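Local coordinates for proton-dependent oligopeptide transporter family protein (PDB 6EI3) that probably couples inward proton movement to the uptake of small peptides across the bacterial membrane, as a POT-family member of the Major Facilitator Superfamily captured in an auto-inhibited state, at residues Ile159-Ala162 with Leu163-Gly167; Leu248-Cys251 with Leu252-Leu256; Ala324-Thr327 with Ala328-Gln332; Thr441-Gly444 with Asn445-Leu449. All blocks are in the same frame, centred on the assembly; numbering follows the deposited sequence.

Interaction 1 of 4, residues Ile159-Ala162 with Leu163-Gly167. With 78M ((2S)-2,3-dihydroxypropyl(7Z)-pentadec-7-enoate), chain I; 78M ((2S)-2,3-dihydroxypropyl(7Z)-pentadec-7-enoate), chain L.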
# COMPACT_ATOMS: atom_id res chain seq x y z
N ILE A 159 5.41 -15.71 14.03
CA ILE A 159 4.51 -14.94 14.88
C ILE A 159 3.11 -15.61 15.03
O ILE A 159 2.65 -15.70 16.17
CB ILE A 159 4.44 -13.43 14.48
CG1 ILE A 159 5.87 -12.82 14.40
CG2 ILE A 159 3.58 -12.64 15.47
CD1 ILE A 159 6.75 -12.93 15.75
N PRO A 160 2.47 -16.17 13.98
CA PRO A 160 1.19 -16.88 14.20
C PRO A 160 1.29 -18.09 15.13
O PRO A 160 0.31 -18.38 15.82
CB PRO A 160 0.77 -17.27 12.78
CG PRO A 160 1.46 -16.23 11.89
CD PRO A 160 2.81 -16.13 12.55
N LEU A 161 2.47 -18.76 15.18
CA LEU A 161 2.74 -19.89 16.08
C LEU A 161 2.89 -19.38 17.51
O LEU A 161 2.41 -20.04 18.43
CB LEU A 161 4.02 -20.66 15.66
CG LEU A 161 3.92 -21.62 14.47
CD1 LEU A 161 5.21 -22.39 14.30
CD2 LEU A 161 2.78 -22.62 14.64
N ALA A 162 3.54 -18.21 17.70
CA ALA A 162 3.64 -17.57 19.02
C ALA A 162 2.20 -17.22 19.50
O ALA A 162 1.88 -17.44 20.66
CB ALA A 162 4.47 -16.29 18.94
N LEU A 163 1.34 -16.70 18.60
CA LEU A 163 -0.05 -16.37 18.93
C LEU A 163 -0.83 -17.60 19.36
O LEU A 163 -1.46 -17.60 20.42
CB LEU A 163 -0.78 -15.68 17.74
CG LEU A 163 -2.27 -15.27 18.01
CD1 LEU A 163 -2.40 -14.20 19.12
CD2 LEU A 163 -2.97 -14.82 16.73
N LYS A 164 -0.77 -18.66 18.54
CA LYS A 164 -1.49 -19.90 18.77
C LYS A 164 -1.07 -20.64 20.04
O LYS A 164 -1.93 -21.13 20.77
CB LYS A 164 -1.36 -20.82 17.55
CG LYS A 164 -2.47 -21.89 17.47
CD LYS A 164 -2.12 -22.98 16.49
CE LYS A 164 -3.02 -24.18 16.67
NZ LYS A 164 -4.23 -24.10 15.81
N HIS A 165 0.24 -20.74 20.30
CA HIS A 165 0.71 -21.56 21.43
C HIS A 165 1.13 -20.79 22.67
O HIS A 165 1.06 -21.34 23.76
CB HIS A 165 1.85 -22.50 20.98
CG HIS A 165 1.52 -23.24 19.73
ND1 HIS A 165 0.51 -24.20 19.70
CD2 HIS A 165 2.07 -23.14 18.49
CE1 HIS A 165 0.46 -24.63 18.45
NE2 HIS A 165 1.38 -24.03 17.69
N LEU A 166 1.58 -19.54 22.51
CA LEU A 166 2.05 -18.74 23.64
C LEU A 166 1.06 -17.65 24.06
O LEU A 166 1.03 -17.28 25.23
CB LEU A 166 3.45 -18.12 23.36
CG LEU A 166 4.55 -18.98 22.71
CD1 LEU A 166 5.82 -18.17 22.49
CD2 LEU A 166 4.87 -20.22 23.55
N GLY A 167 0.29 -17.12 23.11
CA GLY A 167 -0.68 -16.07 23.43
C GLY A 167 -0.33 -14.70 22.89
O GLY A 167 0.78 -14.50 22.40
O21 78M I . 2.81 -26.25 16.76
C20 78M I . 2.48 -27.22 17.75
C18 78M I . 3.60 -28.22 17.93
O19 78M I . 3.11 -29.35 18.66
C17 78M I . 4.80 -27.65 18.65
O2 78M I . 5.22 -26.42 18.00
C1 78M I . 6.07 -26.49 16.96
O1 78M I . 6.38 -27.52 16.42
C2 78M I . 6.55 -25.13 16.57
C3 78M I . 8.02 -25.10 16.17
C4 78M I . 8.47 -23.75 15.64
C5 78M I . 9.70 -23.21 16.34
C6 78M I . 10.03 -21.77 15.97
C7 78M I . 11.16 -21.66 14.99
C8 78M I . 12.31 -21.02 15.17
C9 78M I . 12.75 -20.27 16.39
C10 78M I . 13.96 -19.38 16.15
C11 78M I . 14.60 -18.86 17.43
C12 78M I . 15.75 -17.89 17.21
C13 78M I . 15.41 -16.43 17.45
C15 78M I . 17.25 -15.14 16.22
C14 78M I . 15.77 -15.48 16.30
O21 78M L . -0.04 -27.18 23.75
C20 78M L . 1.09 -27.97 23.38
C18 78M L . 1.31 -27.93 21.89
O19 78M L . 2.15 -29.02 21.47
C17 78M L . 1.86 -26.61 21.41
O2 78M L . 3.30 -26.62 21.51
C1 78M L . 3.88 -25.82 22.41
O1 78M L . 3.29 -25.29 23.32
C2 78M L . 5.35 -25.66 22.14
C3 78M L . 5.78 -24.24 21.78
C4 78M L . 5.46 -23.84 20.35
C5 78M L . 6.50 -22.93 19.70
C6 78M L . 6.16 -21.44 19.72
C7 78M L . 6.95 -20.64 18.71
C8 78M L . 8.10 -20.00 18.89
C9 78M L . 8.94 -19.94 20.15
C10 78M L . 10.16 -19.02 20.06
C11 78M L . 9.95 -17.62 20.64
C12 78M L . 11.21 -16.79 20.88
C13 78M L . 11.98 -16.32 19.64
C15 78M L . 12.10 -14.74 17.65
C14 78M L . 11.26 -15.28 18.79
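L161 and H165, one turn apart on helix 137-165, both place CG beside the backbone N and opposite the carbonyl carbon (chi1 -77° and -49°), which sets their side chains next to each other and pointing the same way. Evidence for the contact is the approach of L161 CD2 to H165 NE2, 3.6 Å. The other branch of the leucine faces a lipid: L161 CD1 lies 3.8 Å from C4 of one monoacylglycerol (78M, chain I). The imidazole meets the polar end of the same molecule, with H165 NE2 only 2.8 Å from its O21. One face of the ring carries O2 of a second lipid (78M, chain L), whose C17 is 3.2 Å from H165 ND1. The backbone bond from H165 N to L161 O (2.9 Å) closes the same turn.

The end of the helix lies just beyond. A162 O accepts from both L166 N (2.8 Å) and G167 N (2.9 Å), and one oxygen thus holds two successive amides. G167 then leaves the helical region with a phi of 110°, a value glycine accommodates readily, and serves as N-cap of the next helix. A162 CB also packs loosely on L166 CD1, while K164 NZ makes a weak hydrogen bond to F326 O.

Chemically, this last turn offers the lipids both apolar and polar groups: an aliphatic branch receives the acyl chain and the neighbouring imidazole receives the glycerol and ester, consistent with a place where a membrane-spanning helix meets the headgroup layer.

Interaction 2 of 4, residues Leu248-Cys251 with Leu252-Leu256. With 78M ((2S)-2,3-dihydroxypropyl(7Z)-pentadec-7-enoate), chain H; 78M ((2S)-2,3-dihydroxypropyl(7Z)-pentadec-7-enoate), chain G.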
# COMPACT_ATOMS: atom_id res chain seq x y z
N LEU A 248 -15.09 7.93 10.66
CA LEU A 248 -14.09 8.95 10.33
C LEU A 248 -13.06 8.54 9.25
O LEU A 248 -12.78 9.34 8.36
CB LEU A 248 -13.37 9.45 11.60
CG LEU A 248 -12.44 10.68 11.47
CD1 LEU A 248 -13.17 11.92 10.90
CD2 LEU A 248 -11.81 11.03 12.80
N VAL A 249 -12.51 7.31 9.34
CA VAL A 249 -11.49 6.82 8.39
C VAL A 249 -12.03 6.85 6.94
O VAL A 249 -11.33 7.35 6.06
CB VAL A 249 -10.86 5.46 8.78
CG1 VAL A 249 -9.84 4.98 7.73
CG2 VAL A 249 -10.20 5.55 10.15
N ILE A 250 -13.26 6.35 6.71
CA ILE A 250 -13.85 6.39 5.36
C ILE A 250 -14.04 7.83 4.88
O ILE A 250 -13.65 8.16 3.76
CB ILE A 250 -15.15 5.56 5.26
CG1 ILE A 250 -14.83 4.05 5.26
CG2 ILE A 250 -15.99 5.95 4.02
CD1 ILE A 250 -16.07 3.10 5.48
N CYS A 251 -14.60 8.69 5.76
CA CYS A 251 -14.84 10.09 5.42
C CYS A 251 -13.59 10.84 5.05
O CYS A 251 -13.61 11.56 4.06
CB CYS A 251 -15.61 10.80 6.52
SG CYS A 251 -17.25 10.11 6.82
N LEU A 252 -12.49 10.66 5.82
CA LEU A 252 -11.21 11.31 5.55
C LEU A 252 -10.64 10.85 4.20
O LEU A 252 -10.09 11.67 3.47
CB LEU A 252 -10.21 11.06 6.70
CG LEU A 252 -10.44 11.83 8.02
CD1 LEU A 252 -9.57 11.26 9.14
CD2 LEU A 252 -10.15 13.33 7.86
N CYS A 253 -10.82 9.54 3.86
CA CYS A 253 -10.37 8.94 2.60
C CYS A 253 -11.16 9.39 1.41
O CYS A 253 -10.57 9.57 0.36
CB CYS A 253 -10.36 7.42 2.69
SG CYS A 253 -9.01 6.78 3.68
N MET A 254 -12.51 9.48 1.54
CA MET A 254 -13.37 9.92 0.44
C MET A 254 -13.01 11.37 0.12
O MET A 254 -12.93 11.73 -1.05
CB MET A 254 -14.85 9.81 0.82
CG MET A 254 -15.34 8.38 0.91
SD MET A 254 -17.08 8.29 1.39
CE MET A 254 -17.85 8.40 -0.21
N ALA A 255 -12.73 12.18 1.18
CA ALA A 255 -12.31 13.57 1.05
C ALA A 255 -10.98 13.63 0.28
O ALA A 255 -10.85 14.42 -0.66
CB ALA A 255 -12.17 14.21 2.43
N LEU A 256 -10.03 12.73 0.61
CA LEU A 256 -8.73 12.62 -0.09
C LEU A 256 -8.93 12.34 -1.58
O LEU A 256 -8.36 13.06 -2.40
CB LEU A 256 -7.80 11.60 0.58
CG LEU A 256 -6.49 11.20 -0.15
CD1 LEU A 256 -5.44 12.34 -0.12
CD2 LEU A 256 -5.91 9.91 0.44
O21 78M H . -23.01 1.78 12.20
C20 78M H . -22.28 2.97 11.94
C18 78M H . -20.98 2.69 11.23
O19 78M H . -21.22 1.88 10.07
C17 78M H . -19.94 2.02 12.11
O2 78M H . -19.50 3.04 13.05
C1 78M H . -18.32 3.65 12.83
O1 78M H . -17.59 3.40 11.91
C2 78M H . -18.05 4.68 13.89
C3 78M H . -16.73 4.49 14.62
C4 78M H . -15.56 5.20 13.95
C5 78M H . -14.23 4.98 14.64
C6 78M H . -13.15 6.00 14.27
C7 78M H . -11.79 5.57 14.74
C8 78M H . -10.61 6.11 14.44
C9 78M H . -10.33 7.29 13.56
C10 78M H . -8.86 7.71 13.64
C11 78M H . -8.54 9.01 12.93
C12 78M H . -7.15 9.54 13.21
C13 78M H . -6.87 10.95 12.68
C15 78M H . -6.05 12.42 10.80
C14 78M H . -6.38 11.02 11.25
O21 78M G . -16.90 -0.06 13.30
C20 78M G . -16.29 0.61 14.40
C18 78M G . -14.81 0.30 14.45
O19 78M G . -14.59 -1.03 14.91
C17 78M G . -14.03 1.27 15.31
O2 78M G . -12.89 1.71 14.54
C1 78M G . -11.73 1.05 14.69
O1 78M G . -11.60 0.04 15.32
C2 78M G . -10.62 1.73 13.94
C3 78M G . -9.25 1.61 14.59
C4 78M G . -8.15 1.57 13.56
C5 78M G . -6.77 1.91 14.08
C6 78M G . -5.79 2.34 12.99
C7 78M G . -5.93 3.78 12.62
C8 78M G . -5.20 4.44 11.73
C9 78M G . -5.32 5.89 11.39
C10 78M G . -6.10 6.14 10.11
C11 78M G . -5.87 7.52 9.51
C12 78M G . -6.64 7.74 8.23
C13 78M G . -6.23 8.95 7.41
C15 78M G . -6.67 10.26 5.29
C14 78M G . -6.90 8.98 6.05
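M254 N to I250 O, at 2.8 Å, and L252 N to L248 O, at 2.9 Å, are the shortest of four main-chain hydrogen bonds that wind the first turns of helix 248-270. The second is also nearly straight, with an N-H...O angle of 165°. C253 N to V249 O and A255 N to C251 O are a little longer, both 3.1 Å, and complete an unbroken alpha-helical pattern. From its place in the chain this is probably the second of the two extra helices that prokaryotic POT transporters carry between the two six-helix halves of the MFS fold.

Packing spreads outward from these bonds on different sides of the helix. L248 and L252 cross obliquely, the branch point L248 CG resting against L252 CD1 at 3.7 Å. I250 and M254 instead run alongside each other. The branch that makes this contact is I250 CG2, opposite the backbone N and beside the carbonyl carbon; it meets M254 SD at 3.7 Å. I250 also leans on L449 of helix 430-456, and V249 on S53 and I56 of helix 40-60, so this end of the helix is wedged against both halves of the transporter.

The side carrying L248, V249, L252 and C253 borders lipid. Acyl chains of two monoacylglycerols pass here: V249 CG2 touches C9 of 78M (chain H) at 3.8 Å, and C253 SG lies 3.9 Å from C14 of 78M (chain G).

Interaction 3 of 4, residues Ala324-Thr327 with Ala328-Gln332. With 78M ((2S)-2,3-dihydroxypropyl(7Z)-pentadec-7-enoate), chain M; 78M ((2S)-2,3-dihydroxypropyl(7Z)-pentadec-7-enoate), chain K; 78M ((2S)-2,3-dihydroxypropyl(7Z)-pentadec-7-enoate), chain I.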
# COMPACT_ATOMS: atom_id res chain seq x y z
N ALA A 324 -3.01 -29.86 13.48
CA ALA A 324 -3.06 -29.18 14.79
C ALA A 324 -1.96 -28.14 14.99
O ALA A 324 -2.23 -27.10 15.57
CB ALA A 324 -3.03 -30.21 15.92
N TRP A 325 -0.76 -28.40 14.45
CA TRP A 325 0.38 -27.51 14.56
C TRP A 325 0.30 -26.26 13.67
O TRP A 325 0.99 -25.28 13.96
CB TRP A 325 1.69 -28.27 14.30
CG TRP A 325 1.83 -28.88 12.93
CD1 TRP A 325 1.55 -30.16 12.58
CD2 TRP A 325 2.38 -28.25 11.77
NE1 TRP A 325 1.87 -30.37 11.26
CE2 TRP A 325 2.35 -29.20 10.73
CE3 TRP A 325 2.85 -26.96 11.49
CZ2 TRP A 325 2.79 -28.90 9.43
CZ3 TRP A 325 3.30 -26.67 10.21
CH2 TRP A 325 3.25 -27.63 9.19
N PHE A 326 -0.50 -26.29 12.60
CA PHE A 326 -0.60 -25.18 11.63
C PHE A 326 -1.66 -24.16 12.03
O PHE A 326 -2.61 -24.49 12.74
CB PHE A 326 -0.90 -25.73 10.22
CG PHE A 326 -0.55 -24.82 9.07
CD1 PHE A 326 0.76 -24.72 8.61
CD2 PHE A 326 -1.53 -24.08 8.43
CE1 PHE A 326 1.08 -23.88 7.54
CE2 PHE A 326 -1.21 -23.22 7.37
CZ PHE A 326 0.09 -23.15 6.92
N THR A 327 -1.51 -22.92 11.56
CA THR A 327 -2.51 -21.89 11.84
C THR A 327 -2.72 -21.08 10.56
O THR A 327 -1.77 -20.89 9.81
CB THR A 327 -2.20 -21.12 13.13
OG1 THR A 327 -3.26 -20.23 13.42
CG2 THR A 327 -0.86 -20.40 13.10
N ALA A 328 -3.97 -20.67 10.27
CA ALA A 328 -4.36 -19.98 9.04
C ALA A 328 -3.43 -18.83 8.58
O ALA A 328 -3.12 -18.72 7.38
CB ALA A 328 -5.80 -19.47 9.15
N SER A 329 -3.01 -17.97 9.53
CA SER A 329 -2.15 -16.80 9.28
C SER A 329 -0.82 -17.16 8.63
O SER A 329 -0.29 -16.35 7.87
CB SER A 329 -1.94 -16.01 10.56
OG SER A 329 -3.06 -15.17 10.83
N GLN A 330 -0.29 -18.37 8.89
CA GLN A 330 0.99 -18.81 8.31
C GLN A 330 0.99 -18.86 6.77
O GLN A 330 2.07 -18.79 6.17
CB GLN A 330 1.41 -20.16 8.88
CG GLN A 330 1.77 -20.11 10.36
CD GLN A 330 2.16 -21.47 10.81
OE1 GLN A 330 1.32 -22.35 10.94
NE2 GLN A 330 3.44 -21.71 10.94
N MET A 331 -0.20 -18.97 6.14
CA MET A 331 -0.32 -19.01 4.67
C MET A 331 0.24 -17.74 4.04
O MET A 331 0.64 -17.78 2.88
CB MET A 331 -1.78 -19.21 4.23
CG MET A 331 -2.32 -20.60 4.56
SD MET A 331 -1.38 -21.98 3.88
CE MET A 331 -1.98 -22.00 2.19
N GLN A 332 0.25 -16.62 4.80
CA GLN A 332 0.79 -15.35 4.32
C GLN A 332 2.27 -15.44 3.95
O GLN A 332 2.72 -14.66 3.14
CB GLN A 332 0.51 -14.21 5.31
CG GLN A 332 -0.98 -13.83 5.34
CD GLN A 332 -1.29 -13.00 6.56
OE1 GLN A 332 -1.32 -11.78 6.50
NE2 GLN A 332 -1.44 -13.63 7.70
O21 78M M . 6.40 -32.62 15.69
C20 78M M . 5.92 -31.38 16.18
C18 78M M . 4.63 -30.99 15.48
O19 78M M . 3.69 -32.06 15.58
C17 78M M . 4.84 -30.61 14.03
O2 78M M . 5.27 -29.23 14.07
C1 78M M . 5.79 -28.69 12.96
O1 78M M . 6.00 -29.30 11.95
C2 78M M . 6.02 -27.21 13.14
C3 78M M . 7.14 -26.62 12.30
C4 78M M . 6.88 -25.17 11.94
C5 78M M . 8.12 -24.32 11.75
C6 78M M . 7.85 -22.94 11.14
C7 78M M . 9.05 -22.02 11.13
C8 78M M . 10.09 -22.03 10.30
C9 78M M . 10.36 -22.98 9.16
C10 78M M . 10.97 -22.32 7.93
C11 78M M . 10.55 -22.97 6.62
C12 78M M . 11.02 -22.25 5.36
C13 78M M . 10.11 -22.39 4.15
C15 78M M . 9.12 -23.87 2.33
C14 78M M . 10.10 -23.77 3.48
O21 78M K . -3.21 -31.97 1.41
C20 78M K . -2.07 -32.64 1.93
C18 78M K . -1.07 -31.65 2.48
O19 78M K . -0.65 -30.75 1.45
C17 78M K . 0.13 -32.32 3.12
O2 78M K . 0.77 -31.25 3.84
C1 78M K . 0.91 -31.36 5.17
O1 78M K . 0.75 -32.38 5.79
C2 78M K . 1.26 -30.03 5.79
C3 78M K . 0.03 -29.15 5.94
C4 78M K . 0.37 -27.71 6.28
C5 78M K . -0.66 -26.71 5.78
C6 78M K . -0.65 -26.46 4.27
C7 78M K . 0.59 -25.74 3.86
C8 78M K . 0.80 -25.08 2.74
C9 78M K . 2.06 -24.36 2.39
C10 78M K . 2.10 -22.95 2.99
C11 78M K . 2.80 -22.81 4.34
C12 78M K . 4.32 -22.70 4.29
C13 78M K . 4.84 -21.44 3.60
C15 78M K . 6.80 -20.20 2.65
C14 78M K . 6.33 -21.46 3.33
O21 78M I . 2.81 -26.25 16.76
C20 78M I . 2.48 -27.22 17.75
C18 78M I . 3.60 -28.22 17.93
O19 78M I . 3.11 -29.35 18.66
C17 78M I . 4.80 -27.65 18.65
O2 78M I . 5.22 -26.42 18.00
C1 78M I . 6.07 -26.49 16.96
O1 78M I . 6.38 -27.52 16.42
C2 78M I . 6.55 -25.13 16.57
C3 78M I . 8.02 -25.10 16.17
C4 78M I . 8.47 -23.75 15.64
C5 78M I . 9.70 -23.21 16.34
C6 78M I . 10.03 -21.77 15.97
C7 78M I . 11.16 -21.66 14.99
C8 78M I . 12.31 -21.02 15.17
C9 78M I . 12.75 -20.27 16.39
C10 78M I . 13.96 -19.38 16.15
C11 78M I . 14.60 -18.86 17.43
C12 78M I . 15.75 -17.89 17.21
C13 78M I . 15.41 -16.43 17.45
C15 78M I . 17.25 -15.14 16.22
C14 78M I . 15.77 -15.48 16.30
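F326 presents one ring face to the amide of Q330, whose OE1 sits 3.4 Å above the plane, offset toward the rim near CD1. The glutamine belongs to a 3-10 segment, 328-332, that leads from the loop toward helix 334-357, placing Q330 over the F326 ring. Ring and amide planes are 37° apart, which marks a tilted overlap. Q330 CB adds an off-centre CH-pi contact, 4.2 Å from the ring centroid.

The opposite face takes C5 of a monoacylglycerol (78M, chain K), over the ring centre. At the edge comes a Met-aromatic contact: the bend about CB-CG (chi2 -57°) brings M331 SD to 3.6 Å from F326 CZ.

Q330 is held at both ends. Its backbone N bonds to T327 O in the i to i+3 manner at 3.1 Å, its OE1 accepts from T327 N at 3.0 Å, satisfying a buried amide, and its NE2 reaches L157 O, tying this loop to helix 137-165.

F326, M331 and W325 line lipid pockets. One face of the W325 indole is covered by the ester of 78M (chain M), and W325 CE3 stands 3.6 Å from that lipid's C2.

Interaction 4 of 4, residues Thr441-Gly444 with Asn445-Leu449. With 78M ((2S)-2,3-dihydroxypropyl(7Z)-pentadec-7-enoate), chain O.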
# COMPACT_ATOMS: atom_id res chain seq x y z
N THR A 441 -2.24 2.49 -2.54
CA THR A 441 -2.57 1.48 -1.52
C THR A 441 -3.63 2.04 -0.59
O THR A 441 -4.58 1.32 -0.29
CB THR A 441 -1.33 1.10 -0.72
OG1 THR A 441 -0.44 0.42 -1.59
CG2 THR A 441 -1.66 0.18 0.48
N THR A 442 -3.48 3.32 -0.12
CA THR A 442 -4.49 3.94 0.77
C THR A 442 -5.86 3.81 0.10
O THR A 442 -6.79 3.29 0.73
CB THR A 442 -4.15 5.42 1.09
OG1 THR A 442 -3.00 5.47 1.93
CG2 THR A 442 -5.29 6.17 1.79
N VAL A 443 -5.98 4.25 -1.18
CA VAL A 443 -7.26 4.25 -1.92
C VAL A 443 -7.77 2.81 -2.17
O VAL A 443 -8.96 2.57 -1.96
CB VAL A 443 -7.22 5.15 -3.18
CG1 VAL A 443 -8.54 5.11 -3.96
CG2 VAL A 443 -6.90 6.60 -2.80
N GLY A 444 -6.89 1.85 -2.52
CA GLY A 444 -7.33 0.46 -2.66
C GLY A 444 -7.94 -0.09 -1.37
O GLY A 444 -8.94 -0.82 -1.41
N ASN A 445 -7.38 0.28 -0.20
CA ASN A 445 -7.90 -0.13 1.10
C ASN A 445 -9.22 0.55 1.42
O ASN A 445 -10.07 -0.08 2.04
CB ASN A 445 -6.86 0.04 2.22
CG ASN A 445 -5.84 -1.06 2.18
OD1 ASN A 445 -6.00 -2.11 2.82
ND2 ASN A 445 -4.84 -0.92 1.34
N LEU A 446 -9.44 1.78 0.90
CA LEU A 446 -10.71 2.47 1.06
C LEU A 446 -11.81 1.66 0.36
O LEU A 446 -12.89 1.52 0.95
CB LEU A 446 -10.68 3.92 0.50
CG LEU A 446 -12.03 4.64 0.30
CD1 LEU A 446 -12.77 4.88 1.64
CD2 LEU A 446 -11.87 5.96 -0.50
N TRP A 447 -11.53 1.12 -0.87
CA TRP A 447 -12.56 0.34 -1.58
C TRP A 447 -13.02 -0.87 -0.76
O TRP A 447 -14.18 -1.26 -0.88
CB TRP A 447 -12.12 -0.08 -3.00
CG TRP A 447 -11.61 1.02 -3.91
CD1 TRP A 447 -10.56 0.93 -4.76
CD2 TRP A 447 -12.13 2.35 -4.04
NE1 TRP A 447 -10.40 2.11 -5.44
CE2 TRP A 447 -11.35 3.01 -5.02
CE3 TRP A 447 -13.20 3.05 -3.45
CZ2 TRP A 447 -11.60 4.33 -5.41
CZ3 TRP A 447 -13.44 4.36 -3.83
CH2 TRP A 447 -12.62 5.00 -4.79
N VAL A 448 -12.12 -1.47 0.05
CA VAL A 448 -12.45 -2.62 0.91
C VAL A 448 -13.39 -2.11 2.02
O VAL A 448 -14.44 -2.73 2.26
CB VAL A 448 -11.20 -3.30 1.52
CG1 VAL A 448 -11.60 -4.48 2.41
CG2 VAL A 448 -10.21 -3.74 0.44
N LEU A 449 -13.03 -1.00 2.68
CA LEU A 449 -13.87 -0.40 3.73
C LEU A 449 -15.26 -0.07 3.21
O LEU A 449 -16.25 -0.38 3.89
CB LEU A 449 -13.23 0.87 4.30
CG LEU A 449 -11.91 0.74 5.09
CD1 LEU A 449 -11.61 2.06 5.80
CD2 LEU A 449 -11.99 -0.40 6.14
O21 78M O . -4.91 11.21 -19.83
C20 78M O . -4.67 12.21 -18.85
C18 78M O . -5.90 12.45 -18.00
O19 78M O . -7.00 12.84 -18.83
C17 78M O . -5.67 13.50 -16.94
O2 78M O . -6.71 13.30 -15.96
C1 78M O . -6.57 13.88 -14.76
O1 78M O . -5.72 14.69 -14.50
C2 78M O . -7.60 13.39 -13.79
C3 78M O . -7.00 12.67 -12.59
C4 78M O . -7.79 11.44 -12.17
C5 78M O . -8.43 11.53 -10.79
C6 78M O . -7.48 11.26 -9.62
C7 78M O . -7.68 9.90 -9.03
C8 78M O . -8.20 9.63 -7.84
C9 78M O . -8.41 8.25 -7.26
C10 78M O . -9.77 7.68 -7.66
C11 78M O . -9.74 6.25 -8.16
C12 78M O . -10.82 5.95 -9.18
C13 78M O . -10.74 4.58 -9.85
C15 78M O . -11.48 2.17 -9.82
C14 78M O . -11.29 3.43 -9.02
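W447 turns one face of its indole to the carbonyl of V443, whose oxygen stands 3.5 Å above the ring plane, offset toward the rim. At the ring edge, in plane, lies C11 of a monoacylglycerol (78M, chain O). F482 meets the indole edge-to-face, and NE1 is hydrogen-bonded to T300 OG1 on helix 281-306, which, with the V443 packing, limits the ring's rotation. V443 runs alongside: its CG1, opposite the backbone N at chi1 178°, touches W447 CZ2 at 3.5 Å. The same V443 O accepts W447 N at 3.1 Å, so one oxygen serves the helix and also borders the indole.

The amide of N445 is the second flat group. ND2 gives a nearly straight bond (171°) to T441 O at 2.8 Å, with the oxygen in the amide plane but the donor well above the carbonyl plane. T441 O is gripped twice, since N445 N also bonds to it at 3.0 Å. Beyond the turn, ND2 bonds to D307 OD2 and OD1 to H52 ND1, leaving both ends of the buried amide satisfied.

N445 thus bridges helix 430-456 to helix 40-60 and to the residues just after helix 281-306, a buried polar link between the two halves, consistent with the helix-bundle interface of an MFS transporter.

In the fold
Following the chain from the N terminus, interactions 1, 2, 3 and 4 come in series; none nests within or crosses another. Each joins directly adjoining segments, so none closes a long loop. In space they form two pairs, about 34 Å separating the centres of interactions 1 and 2. Interaction 1, ending helix 137-165, touches interaction 3, in the loop before helix 334-357: P160 packs on T327, and both contacts meet 78M (chain I). Interaction 2, opening helix 248-270, touches interaction 4 on helix 430-456 through C253 against L446 and I250 against L449. The first pair joins the N- and C-terminal halves; the second packs helix 248-270, probably one of the extra helices between the halves, on helix 430-456.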